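Local coordinates for protein propionate kinase (Francisella tularensis subsp. tularensis, PDB 3KHY) that probably catalyses the reversible, magnesium-dependent transfer of a phosphate group between ATP and acetate or a similar short-chain acid such as propionate, at residues A17-N20 against Q25-V28; E183-I188 against Q192-I197; E277-A282 against A328-N333; K302-Y307 against L341-D346. One frame throughout, in Å; residues are numbered along the deposited sequence.

Interaction 1. Residues A17-N20 against Q25-V28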
loop_
_atom_site.group_PDB
_atom_site.type_symbol
_atom_site.label_atom_id
_atom_site.label_comp_id
_atom_site.label_asym_id
_atom_site.label_seq_id
_atom_site.Cartn_x
_atom_site.Cartn_y
_atom_site.Cartn_z
ATOM N N ALA A 17 33.734 -9.586 0.476
ATOM C CA ALA A 17 34.586 -8.412 0.392
ATOM C C ALA A 17 35.531 -8.369 1.577
ATOM O O ALA A 17 35.179 -8.773 2.687
ATOM C CB ALA A 17 33.742 -7.143 0.348
ATOM N N LEU A 18 36.732 -7.868 1.332
ATOM C CA LEU A 18 37.718 -7.675 2.378
ATOM C C LEU A 18 37.872 -6.181 2.589
ATOM O O LEU A 18 38.307 -5.463 1.687
ATOM C CB LEU A 18 39.045 -8.268 1.932
ATOM C CG LEU A 18 40.076 -8.532 3.021
ATOM C CD1 LEU A 18 39.450 -9.316 4.171
ATOM C CD2 LEU A 18 41.246 -9.288 2.413
ATOM N N ILE A 19 37.511 -5.707 3.774
ATOM C CA ILE A 19 37.406 -4.277 4.001
ATOM C C ILE A 19 38.230 -3.839 5.210
ATOM O O ILE A 19 38.275 -4.529 6.221
ATOM C CB ILE A 19 35.924 -3.878 4.170
ATOM C CG1 ILE A 19 35.185 -4.119 2.853
ATOM C CG2 ILE A 19 35.772 -2.415 4.615
ATOM C CD1 ILE A 19 33.699 -4.018 2.975
ATOM N N ASN A 20 38.903 -2.703 5.082
ATOM C CA ASN A 20 39.587 -2.093 6.212
ATOM C C ASN A 20 38.681 -1.032 6.792
ATOM O O ASN A 20 38.472 0.013 6.171
ATOM C CB ASN A 20 40.922 -1.484 5.772
ATOM C CG ASN A 20 41.703 -0.892 6.934
ATOM O OD1 ASN A 20 41.168 -0.115 7.724
ATOM N ND2 ASN A 20 42.977 -1.260 7.042
ATOM N N GLN A 25 38.541 1.308 3.088
ATOM C CA GLN A 25 38.904 0.798 1.770
ATOM C C GLN A 25 38.530 -0.659 1.564
ATOM O O GLN A 25 38.779 -1.516 2.415
ATOM C CB GLN A 25 40.394 1.008 1.485
ATOM C CG GLN A 25 40.745 2.446 1.141
ATOM C CD GLN A 25 42.239 2.658 1.004
ATOM O OE1 GLN A 25 42.987 1.715 0.734
ATOM N NE2 GLN A 25 42.683 3.898 1.192
ATOM N N SER A 26 37.919 -0.920 0.418
ATOM C CA SER A 26 37.640 -2.270 -0.008
ATOM C C SER A 26 38.860 -2.782 -0.761
ATOM O O SER A 26 39.223 -2.243 -1.811
ATOM C CB SER A 26 36.405 -2.274 -0.902
ATOM O OG SER A 26 36.164 -3.566 -1.412
ATOM N N LEU A 27 39.509 -3.808 -0.213
ATOM C CA LEU A 27 40.747 -4.322 -0.795
ATOM C C LEU A 27 40.484 -5.357 -1.885
ATOM O O LEU A 27 41.150 -5.377 -2.920
ATOM C CB LEU A 27 41.635 -4.939 0.289
ATOM C CG LEU A 27 42.075 -4.037 1.438
ATOM C CD1 LEU A 27 40.913 -3.780 2.362
ATOM C CD2 LEU A 27 43.203 -4.689 2.200
ATOM N N VAL A 28 39.528 -6.239 -1.627
ATOM C CA VAL A 28 39.154 -7.270 -2.584
ATOM C C VAL A 28 37.658 -7.432 -2.497
ATOM O O VAL A 28 37.088 -7.312 -1.412
ATOM C CB VAL A 28 39.778 -8.649 -2.231
ATOM C CG1 VAL A 28 39.496 -9.650 -3.335
ATOM C CG2 VAL A 28 41.273 -8.532 -1.987
#
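Leu-18 uses both of its backbone polar groups on the partner strand: its N donates to Val-28 O over 2.8 Å, almost straight at 169°, and its O accepts from Leu-27 N, also at 2.8 Å. Both bonds thus fall on one residue of strand 14-20 but on two successive residues of strand 25-33. This is the signature of a beta bulge, here set into an antiparallel hairpin that forms part of the large mixed sheet of this acetokinase-family protein. Leu-27 takes a helix-like backbone turn (psi -42°) at the bulge, and Val-28 N is buried without a partner. With CG anti to its carbonyl carbon (chi1 -59°), Leu-27 swings its CD1 methyl back to 3.2 Å from Leu-18 O and 3.5 Å from Asn-20 N. Asn-20 N meanwhile binds Gln-25 O at 2.9 Å, and the same oxygen receives a CA-H contact from Ile-19. On one face Leu-18 and Val-28 meet through their CB atoms at 4.2 Å and pack on helix 59-72; Ile-19 lies on the other, against helix 372-382. Asn-20 OD1 accepts from His-22 N and Thr-23 N in the connecting turn.

Interaction 2. Residues E183-I188 against Q192-I197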
loop_
_atom_site.group_PDB
_atom_site.type_symbol
_atom_site.label_atom_id
_atom_site.label_comp_id
_atom_site.label_asym_id
_atom_site.label_seq_id
_atom_site.Cartn_x
_atom_site.Cartn_y
_atom_site.Cartn_z
ATOM N N GLU A 183 23.401 7.953 7.866
ATOM C CA GLU A 183 24.605 8.352 8.604
ATOM C C GLU A 183 25.497 9.292 7.800
ATOM O O GLU A 183 26.031 10.248 8.351
ATOM C CB GLU A 183 25.415 7.149 9.093
ATOM C CG GLU A 183 24.750 6.445 10.256
ATOM C CD GLU A 183 25.593 5.335 10.839
ATOM O OE1 GLU A 183 26.723 5.099 10.345
ATOM O OE2 GLU A 183 25.116 4.694 11.792
ATOM N N GLN A 184 25.656 9.021 6.503
ATOM C CA GLN A 184 26.480 9.872 5.645
ATOM C C GLN A 184 25.825 11.237 5.466
ATOM O O GLN A 184 26.501 12.264 5.473
ATOM C CB GLN A 184 26.736 9.220 4.285
ATOM C CG GLN A 184 27.571 7.960 4.355
ATOM C CD GLN A 184 28.939 8.213 4.986
ATOM O OE1 GLN A 184 29.343 7.523 5.917
ATOM N NE2 GLN A 184 29.638 9.221 4.493
ATOM N N ALA A 185 24.500 11.244 5.332
ATOM C CA ALA A 185 23.760 12.492 5.170
ATOM C C ALA A 185 23.961 13.371 6.395
ATOM O O ALA A 185 24.093 14.593 6.288
ATOM C CB ALA A 185 22.277 12.210 4.953
ATOM N N ALA A 186 24.000 12.740 7.560
ATOM C CA ALA A 186 24.194 13.470 8.810
ATOM C C ALA A 186 25.558 14.151 8.845
ATOM O O ALA A 186 25.694 15.253 9.375
ATOM C CB ALA A 186 24.026 12.539 10.008
ATOM N N LYS A 187 26.572 13.504 8.281
ATOM C CA LYS A 187 27.902 14.118 8.239
ATOM C C LYS A 187 27.924 15.389 7.384
ATOM O O LYS A 187 28.737 16.287 7.607
ATOM C CB LYS A 187 28.947 13.140 7.703
ATOM C CG LYS A 187 29.181 11.923 8.569
ATOM C CD LYS A 187 30.327 11.096 8.012
ATOM C CE LYS A 187 30.245 9.650 8.467
ATOM N NZ LYS A 187 31.211 8.783 7.723
ATOM N N ILE A 188 27.035 15.456 6.401
ATOM C CA ILE A 188 27.078 16.526 5.411
ATOM C C ILE A 188 26.153 17.699 5.750
ATOM O O ILE A 188 26.508 18.854 5.514
ATOM C CB ILE A 188 26.731 15.986 3.987
ATOM C CG1 ILE A 188 27.685 14.859 3.583
ATOM C CG2 ILE A 188 26.776 17.101 2.955
ATOM C CD1 ILE A 188 27.239 14.087 2.342
ATOM N N GLN A 192 23.198 17.894 13.870
ATOM C CA GLN A 192 22.421 16.794 14.449
ATOM C C GLN A 192 22.374 15.577 13.522
ATOM O O GLN A 192 22.911 15.619 12.414
ATOM C CB GLN A 192 20.991 17.261 14.749
ATOM C CG GLN A 192 20.886 18.372 15.796
ATOM C CD GLN A 192 21.386 19.718 15.295
ATOM O OE1 GLN A 192 22.288 20.318 15.887
ATOM N NE2 GLN A 192 20.803 20.201 14.200
ATOM N N LYS A 193 21.730 14.498 13.972
ATOM C CA LYS A 193 21.483 13.350 13.095
ATOM C C LYS A 193 20.513 13.767 11.989
ATOM O O LYS A 193 19.843 14.794 12.098
ATOM C CB LYS A 193 20.921 12.156 13.874
ATOM C CG LYS A 193 21.900 11.534 14.871
ATOM C CD LYS A 193 23.291 11.418 14.267
ATOM C CE LYS A 193 24.297 10.841 15.261
ATOM N NZ LYS A 193 25.702 11.103 14.819
ATOM N N ALA A 194 20.428 12.968 10.935
ATOM C CA ALA A 194 19.701 13.377 9.742
ATOM C C ALA A 194 18.182 13.289 9.879
ATOM O O ALA A 194 17.643 12.368 10.505
ATOM C CB ALA A 194 20.179 12.574 8.532
ATOM N N ASN A 195 17.499 14.272 9.305
ATOM C CA ASN A 195 16.061 14.192 9.114
ATOM C C ASN A 195 15.841 14.116 7.618
ATOM O O ASN A 195 15.725 15.140 6.934
ATOM C CB ASN A 195 15.359 15.410 9.703
ATOM C CG ASN A 195 15.505 15.485 11.210
ATOM O OD1 ASN A 195 15.090 14.583 11.933
ATOM N ND2 ASN A 195 16.113 16.558 11.686
ATOM N N VAL A 196 15.825 12.895 7.106
ATOM C CA VAL A 196 15.885 12.708 5.665
ATOM C C VAL A 196 14.938 11.621 5.206
ATOM O O VAL A 196 14.532 10.746 5.977
ATOM C CB VAL A 196 17.316 12.372 5.181
ATOM C CG1 VAL A 196 18.244 13.579 5.339
ATOM C CG2 VAL A 196 17.886 11.137 5.905
ATOM N N ILE A 197 14.563 11.710 3.943
ATOM C CA ILE A 197 13.868 10.628 3.268
ATOM C C ILE A 197 14.887 10.024 2.323
ATOM O O ILE A 197 15.485 10.736 1.524
ATOM C CB ILE A 197 12.674 11.157 2.478
ATOM C CG1 ILE A 197 11.637 11.732 3.446
ATOM C CG2 ILE A 197 12.070 10.044 1.598
ATOM C CD1 ILE A 197 10.555 12.584 2.767
#
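Ala-186 and Ala-194 bring their CA atoms to 4.6 Å as the chain leaves the last turn of helix 175-188, turns in a short connection and crosses beside the end of the helix on its way into strand 196-201. This is a helix-to-strand connection in the ASKHA (actin-like ATPase) fold to which the acetokinase family belongs; its strand lies in the smaller, five-stranded mixed sheet between strands 205-211 and 316-320. Such a close return illustrates what alanine permits where a helix meets an extended chain: methyl groups do nearly all the touching. Ala-186 directs its CB at the incoming backbone, 3.7 Å from Ala-194 N, and also rests on Lys-193 CA. In the reverse sense, Ala-194 places its own CB 3.9 Å from Ala-186 N, so each methyl sits by the other residue's peptide nitrogen, and the two CB atoms lie alongside each other at 4.1 Å. One residue back on the helix, Ala-185 turns its CB to Ala-194 CB at 4.2 Å. The same methyl meets Val-196, whose CG1 branch, anti to the carbonyl carbon (chi1 -69°), stands 4.3 Å from Ala-185 CB. No hydrogen bond crosses between the segments; the returning chain instead spends its polar backbone on the sheet, where Val-196 pairs with Val-210 and Ile-197 with Ala-316 and Val-318. Gln-184 and Lys-187 turn away from the contact, and there Lys-187 NZ donates to Gln-184 OE1 at 2.9 Å, approaching from 24° off the carbonyl plane.

Interaction 3. Residues E277-A282 against A328-N333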
loop_
_atom_site.group_PDB
_atom_site.type_symbol
_atom_site.label_atom_id
_atom_site.label_comp_id
_atom_site.label_asym_id
_atom_site.label_seq_id
_atom_site.Cartn_x
_atom_site.Cartn_y
_atom_site.Cartn_z
ATOM N N GLU A 277 18.272 -0.417 -19.444
ATOM C CA GLU A 277 17.700 -0.823 -20.720
ATOM C C GLU A 277 16.318 -0.223 -20.916
ATOM O O GLU A 277 15.959 0.179 -22.027
ATOM C CB GLU A 277 17.621 -2.344 -20.827
ATOM C CG GLU A 277 18.970 -3.033 -20.747
ATOM C CD GLU A 277 18.892 -4.500 -21.122
ATOM O OE1 GLU A 277 17.772 -4.974 -21.426
ATOM O OE2 GLU A 277 19.950 -5.171 -21.120
ATOM N N VAL A 278 15.528 -0.180 -19.845
ATOM C CA VAL A 278 14.233 0.487 -19.928
ATOM C C VAL A 278 14.423 1.932 -20.400
ATOM O O VAL A 278 13.765 2.378 -21.336
ATOM C CB VAL A 278 13.471 0.450 -18.584
ATOM C CG1 VAL A 278 12.148 1.212 -18.701
ATOM C CG2 VAL A 278 13.223 -0.991 -18.158
ATOM N N SER A 279 15.353 2.652 -19.774
ATOM C CA SER A 279 15.581 4.064 -20.106
ATOM C C SER A 279 15.994 4.221 -21.568
ATOM O O SER A 279 15.536 5.128 -22.271
ATOM C CB SER A 279 16.671 4.664 -19.188
ATOM O OG SER A 279 16.161 4.813 -17.864
ATOM N N GLN A 280 16.856 3.320 -22.022
ATOM C CA GLN A 280 17.365 3.379 -23.392
ATOM C C GLN A 280 16.255 3.110 -24.408
ATOM O O GLN A 280 16.147 3.791 -25.433
ATOM C CB GLN A 280 18.500 2.377 -23.576
ATOM C CG GLN A 280 19.794 2.780 -22.887
ATOM C CD GLN A 280 20.853 1.693 -22.981
ATOM O OE1 GLN A 280 21.564 1.414 -22.014
ATOM N NE2 GLN A 280 20.956 1.064 -24.147
ATOM N N LEU A 281 15.425 2.120 -24.116
ATOM C CA LEU A 281 14.251 1.853 -24.946
ATOM C C LEU A 281 13.261 3.021 -24.966
ATOM O O LEU A 281 12.746 3.390 -26.022
ATOM C CB LEU A 281 13.537 0.590 -24.467
ATOM C CG LEU A 281 14.290 -0.699 -24.779
ATOM C CD1 LEU A 281 13.660 -1.879 -24.066
ATOM C CD2 LEU A 281 14.308 -0.932 -26.280
ATOM N N ALA A 282 12.978 3.582 -23.797
ATOM C CA ALA A 282 12.052 4.706 -23.706
ATOM C C ALA A 282 12.582 5.872 -24.530
ATOM O O ALA A 282 11.827 6.580 -25.202
ATOM C CB ALA A 282 11.874 5.128 -22.251
ATOM N N ALA A 328 20.333 9.830 -13.944
ATOM C CA ALA A 328 19.911 11.232 -13.868
ATOM C C ALA A 328 18.500 11.432 -14.399
ATOM O O ALA A 328 17.748 12.241 -13.870
ATOM C CB ALA A 328 20.901 12.153 -14.622
ATOM N N ASN A 329 18.145 10.719 -15.462
ATOM C CA ASN A 329 16.825 10.873 -16.069
ATOM C C ASN A 329 15.701 10.452 -15.115
ATOM O O ASN A 329 14.619 11.048 -15.089
ATOM C CB ASN A 329 16.742 10.049 -17.367
ATOM C CG ASN A 329 16.912 8.537 -17.120
ATOM O OD1 ASN A 329 17.885 8.096 -16.495
ATOM N ND2 ASN A 329 15.955 7.746 -17.607
ATOM N N ILE A 330 15.956 9.406 -14.340
ATOM C CA ILE A 330 14.967 8.907 -13.398
ATOM C C ILE A 330 14.780 9.852 -12.206
ATOM O O ILE A 330 13.663 10.110 -11.776
ATOM C CB ILE A 330 15.341 7.508 -12.866
ATOM C CG1 ILE A 330 15.388 6.502 -14.010
ATOM C CG2 ILE A 330 14.350 7.078 -11.799
ATOM C CD1 ILE A 330 14.109 6.381 -14.791
ATOM N N ARG A 331 15.879 10.363 -11.673
ATOM C CA ARG A 331 15.789 11.356 -10.613
ATOM C C ARG A 331 15.036 12.598 -11.114
ATOM O O ARG A 331 14.196 13.142 -10.411
ATOM C CB ARG A 331 17.200 11.742 -10.139
ATOM C CG ARG A 331 17.983 10.601 -9.454
ATOM C CD ARG A 331 19.243 11.161 -8.751
ATOM N NE ARG A 331 20.134 11.830 -9.714
ATOM C CZ ARG A 331 21.308 11.370 -10.136
ATOM N NH1 ARG A 331 21.806 10.217 -9.689
ATOM N NH2 ARG A 331 22.008 12.084 -11.013
ATOM N N LYS A 332 15.346 13.040 -12.332
ATOM C CA LYS A 332 14.665 14.197 -12.914
ATOM C C LYS A 332 13.151 13.946 -13.001
ATOM O O LYS A 332 12.339 14.819 -12.717
ATOM C CB LYS A 332 15.230 14.497 -14.300
ATOM C CG LYS A 332 14.405 15.490 -15.121
ATOM C CD LYS A 332 15.006 15.674 -16.514
ATOM C CE LYS A 332 14.254 16.726 -17.314
ATOM N NZ LYS A 332 14.735 16.813 -18.729
ATOM N N ASN A 333 12.785 12.737 -13.395
ATOM C CA ASN A 333 11.387 12.405 -13.570
ATOM C C ASN A 333 10.694 12.415 -12.208
ATOM O O ASN A 333 9.632 13.012 -12.043
ATOM C CB ASN A 333 11.247 11.043 -14.251
ATOM C CG ASN A 333 9.812 10.725 -14.629
ATOM O OD1 ASN A 333 8.897 10.838 -13.809
ATOM N ND2 ASN A 333 9.608 10.320 -15.875
#
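Ser-279 and Asn-329 carry this helix-helix contact almost alone, with Ile-330 adding a small apolar fringe. The amide of Asn-329 reaches across with its nitrogen: ND2 donates to Ser-279 OG over 3.0 Å, the N-H pointing at the oxygen at 161°, and the hydroxyl oxygen stays within 11° of the amide plane. Asn-329 can offer ND2 this way because its CG stands between the backbone N and the carbonyl carbon (chi1 62°). Ser-279 CB approaches the same nitrogen at 3.5 Å. A helix serine commonly donates to the carbonyl four residues back, as Ser-279 does to Met-275 O, while its oxygen still accepts from Asn-329. The backbones stay apart: the nearest CA atoms, of Ser-279 and Asn-329, are 8.0 Å from each other. Beside the bond, Ile-330 brings its CD1 methyl to 4.0 Å from Ser-279 OG; its side chain also lies close to Met-275 and Ile-323, both predicted to bind ATP. Helix 287-307 is shared by the two partners: Ala-282 of helix 275-283 packs on its Ala-289 and Ile-293, and Asn-333 of helix 328-337 on its Ile-293 and Ser-297.

Interaction 4. Residues K302-Y307 against L341-D346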
loop_
_atom_site.group_PDB
_atom_site.type_symbol
_atom_site.label_atom_id
_atom_site.label_comp_id
_atom_site.label_asym_id
_atom_site.label_seq_id
_atom_site.Cartn_x
_atom_site.Cartn_y
_atom_site.Cartn_z
ATOM N N LYS A 302 4.889 9.465 -4.792
ATOM C CA LYS A 302 3.799 9.302 -3.830
ATOM C C LYS A 302 4.277 8.945 -2.409
ATOM O O LYS A 302 3.724 9.450 -1.424
ATOM C CB LYS A 302 2.758 8.280 -4.322
ATOM C CG LYS A 302 1.745 8.906 -5.279
ATOM C CD LYS A 302 0.749 7.904 -5.805
ATOM C CE LYS A 302 -0.194 7.431 -4.713
ATOM N NZ LYS A 302 -1.155 6.463 -5.298
ATOM N N PHE A 303 5.282 8.077 -2.311
ATOM C CA PHE A 303 5.849 7.719 -1.016
ATOM C C PHE A 303 6.581 8.911 -0.394
ATOM O O PHE A 303 6.454 9.170 0.792
ATOM C CB PHE A 303 6.788 6.505 -1.122
ATOM C CG PHE A 303 6.094 5.174 -0.924
ATOM C CD1 PHE A 303 6.012 4.592 0.337
ATOM C CD2 PHE A 303 5.495 4.526 -1.995
ATOM C CE1 PHE A 303 5.357 3.386 0.521
ATOM C CE2 PHE A 303 4.855 3.310 -1.823
ATOM C CZ PHE A 303 4.787 2.738 -0.562
ATOM N N VAL A 304 7.371 9.620 -1.192
ATOM C CA VAL A 304 8.041 10.808 -0.699
ATOM C C VAL A 304 7.011 11.760 -0.115
ATOM O O VAL A 304 7.151 12.223 1.013
ATOM C CB VAL A 304 8.787 11.543 -1.819
ATOM C CG1 VAL A 304 9.278 12.898 -1.311
ATOM C CG2 VAL A 304 9.951 10.689 -2.324
ATOM N N ALA A 305 5.973 12.053 -0.893
ATOM C CA ALA A 305 4.905 12.944 -0.429
ATOM C C ALA A 305 4.273 12.457 0.873
ATOM O O ALA A 305 4.017 13.254 1.799
ATOM C CB ALA A 305 3.833 13.109 -1.508
ATOM N N SER A 306 4.027 11.149 0.962
ATOM C CA SER A 306 3.365 10.591 2.141
ATOM C C SER A 306 4.250 10.711 3.372
ATOM O O SER A 306 3.755 10.867 4.487
ATOM C CB SER A 306 2.963 9.122 1.928
ATOM O OG SER A 306 4.005 8.235 2.286
ATOM N N TYR A 307 5.559 10.632 3.169
ATOM C CA TYR A 307 6.509 10.755 4.284
ATOM C C TYR A 307 6.747 12.188 4.769
ATOM O O TYR A 307 7.353 12.400 5.826
ATOM C CB TYR A 307 7.848 10.095 3.927
ATOM C CG TYR A 307 7.784 8.574 3.848
ATOM C CD1 TYR A 307 6.599 7.882 4.101
ATOM C CD2 TYR A 307 8.911 7.838 3.499
ATOM C CE1 TYR A 307 6.551 6.470 4.017
ATOM C CE2 TYR A 307 8.876 6.453 3.409
ATOM C CZ TYR A 307 7.702 5.776 3.666
ATOM O OH TYR A 307 7.705 4.395 3.570
ATOM N N LEU A 341 5.276 20.058 -4.256
ATOM C CA LEU A 341 5.745 19.964 -2.880
ATOM C C LEU A 341 7.046 20.733 -2.633
ATOM O O LEU A 341 7.702 20.523 -1.615
ATOM C CB LEU A 341 5.955 18.501 -2.481
ATOM C CG LEU A 341 4.754 17.700 -1.975
ATOM C CD1 LEU A 341 3.661 17.666 -3.009
ATOM C CD2 LEU A 341 5.183 16.287 -1.605
ATOM N N GLY A 342 7.426 21.606 -3.557
ATOM C CA GLY A 342 8.601 22.434 -3.343
ATOM C C GLY A 342 9.938 21.750 -3.606
ATOM O O GLY A 342 10.934 22.093 -2.973
ATOM N N PHE A 343 9.955 20.782 -4.526
ATOM C CA PHE A 343 11.194 20.167 -5.005
ATOM C C PHE A 343 11.473 20.628 -6.427
ATOM O O PHE A 343 10.577 20.628 -7.276
ATOM C CB PHE A 343 11.097 18.627 -5.007
ATOM C CG PHE A 343 10.966 18.015 -3.632
ATOM C CD1 PHE A 343 9.720 17.842 -3.050
ATOM C CD2 PHE A 343 12.092 17.604 -2.931
ATOM C CE1 PHE A 343 9.590 17.274 -1.782
ATOM C CE2 PHE A 343 11.976 17.048 -1.660
ATOM C CZ PHE A 343 10.722 16.876 -1.089
HETATM N N MSE A 344 12.720 21.002 -6.695
HETATM C CA MSE A 344 13.122 21.433 -8.036
HETATM C C MSE A 344 14.551 21.020 -8.268
HETATM O O MSE A 344 15.415 21.273 -7.425
HETATM C CB MSE A 344 13.043 22.954 -8.171
HETATM C CG MSE A 344 11.656 23.524 -7.903
HETATM SE SE MSE A 344 10.453 23.154 -9.399
HETATM C CE MSE A 344 11.639 23.670 -10.869
ATOM N N ILE A 345 14.811 20.432 -9.429
ATOM C CA ILE A 345 16.129 19.901 -9.718
ATOM C C ILE A 345 16.964 20.931 -10.461
ATOM O O ILE A 345 16.419 21.794 -11.151
ATOM C CB ILE A 345 16.013 18.615 -10.556
ATOM C CG1 ILE A 345 17.051 17.579 -10.097
ATOM C CG2 ILE A 345 16.078 18.935 -12.051
ATOM C CD1 ILE A 345 16.791 16.193 -10.604
ATOM N N ASP A 346 18.283 20.863 -10.290
ATOM C CA ASP A 346 19.213 21.636 -11.113
ATOM C C ASP A 346 19.809 20.672 -12.129
ATOM O O ASP A 346 20.454 19.682 -11.760
ATOM C CB ASP A 346 20.326 22.253 -10.262
ATOM C CG ASP A 346 21.350 23.011 -11.101
ATOM O OD1 ASP A 346 22.145 22.360 -11.818
ATOM O OD2 ASP A 346 21.358 24.260 -11.049
#
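Ala-305 and Leu-341 meet methyl to methyl, with Ala-305 CB only 3.5 Å from Leu-341 CD2, tighter than ordinary van der Waals contact. The leucine branch also comes down on the helix backbone, its CD2 lying 3.6 Å from Ala-305 CA. Leu-341 delivers this methyl from a CG set anti to the carbonyl carbon (chi1 -85°). One residue earlier on the helix, Val-304 points toward the loop and sends its CG1 obliquely at the far end of the Phe-343 ring, 4.2 Å from CZ. Within the loop, Leu-341 CB lies at the edge of that ring and in its plane, so the two loop side chains are braced against each other before either reaches the helix. The pair of contacts is an example of a loop anchored through two large apolar groups on the side of a helix, here joining the loop before helix 347-351 to the last turns of helix 287-307. Phe-343 is further packed by Leu-317 of strand 316-320 and by the ring of His-363. Helix 287-307 also faces the dimer partner: Lys-302 NZ forms a salt bridge with Asp-217 of the second subunit, and Ala-305 packs on Ser-306 of that subunit. Between helix and loop there is no hydrogen bond, so attachment rests on the shape and burial of methyl and ring carbons, without directional bonds to fix it.

In the fold
Interaction 1 comes first along the chain and closes a tight hairpin in the larger sheet; its nearest neighbour, interaction 2, is still about 11 Å away between nearest atoms. Interaction 2 closes another short loop, where a helix hands over to the smaller sheet. Interactions 3 and 4 close longer loops, and these cross: 277-282 and 302-307 come first, then 328-333 and 341-346. They also touch in space, Ile-345 packing on Arg-331 and Lys-332, while Ile-197 of interaction 2 packs on Val-304 and Tyr-307 of interaction 4. Interaction 2 thus ties a helix to the smaller sheet, interaction 3 joins two helices and interaction 4 a helix to a loop, with helix 287-307 at the dimer interface.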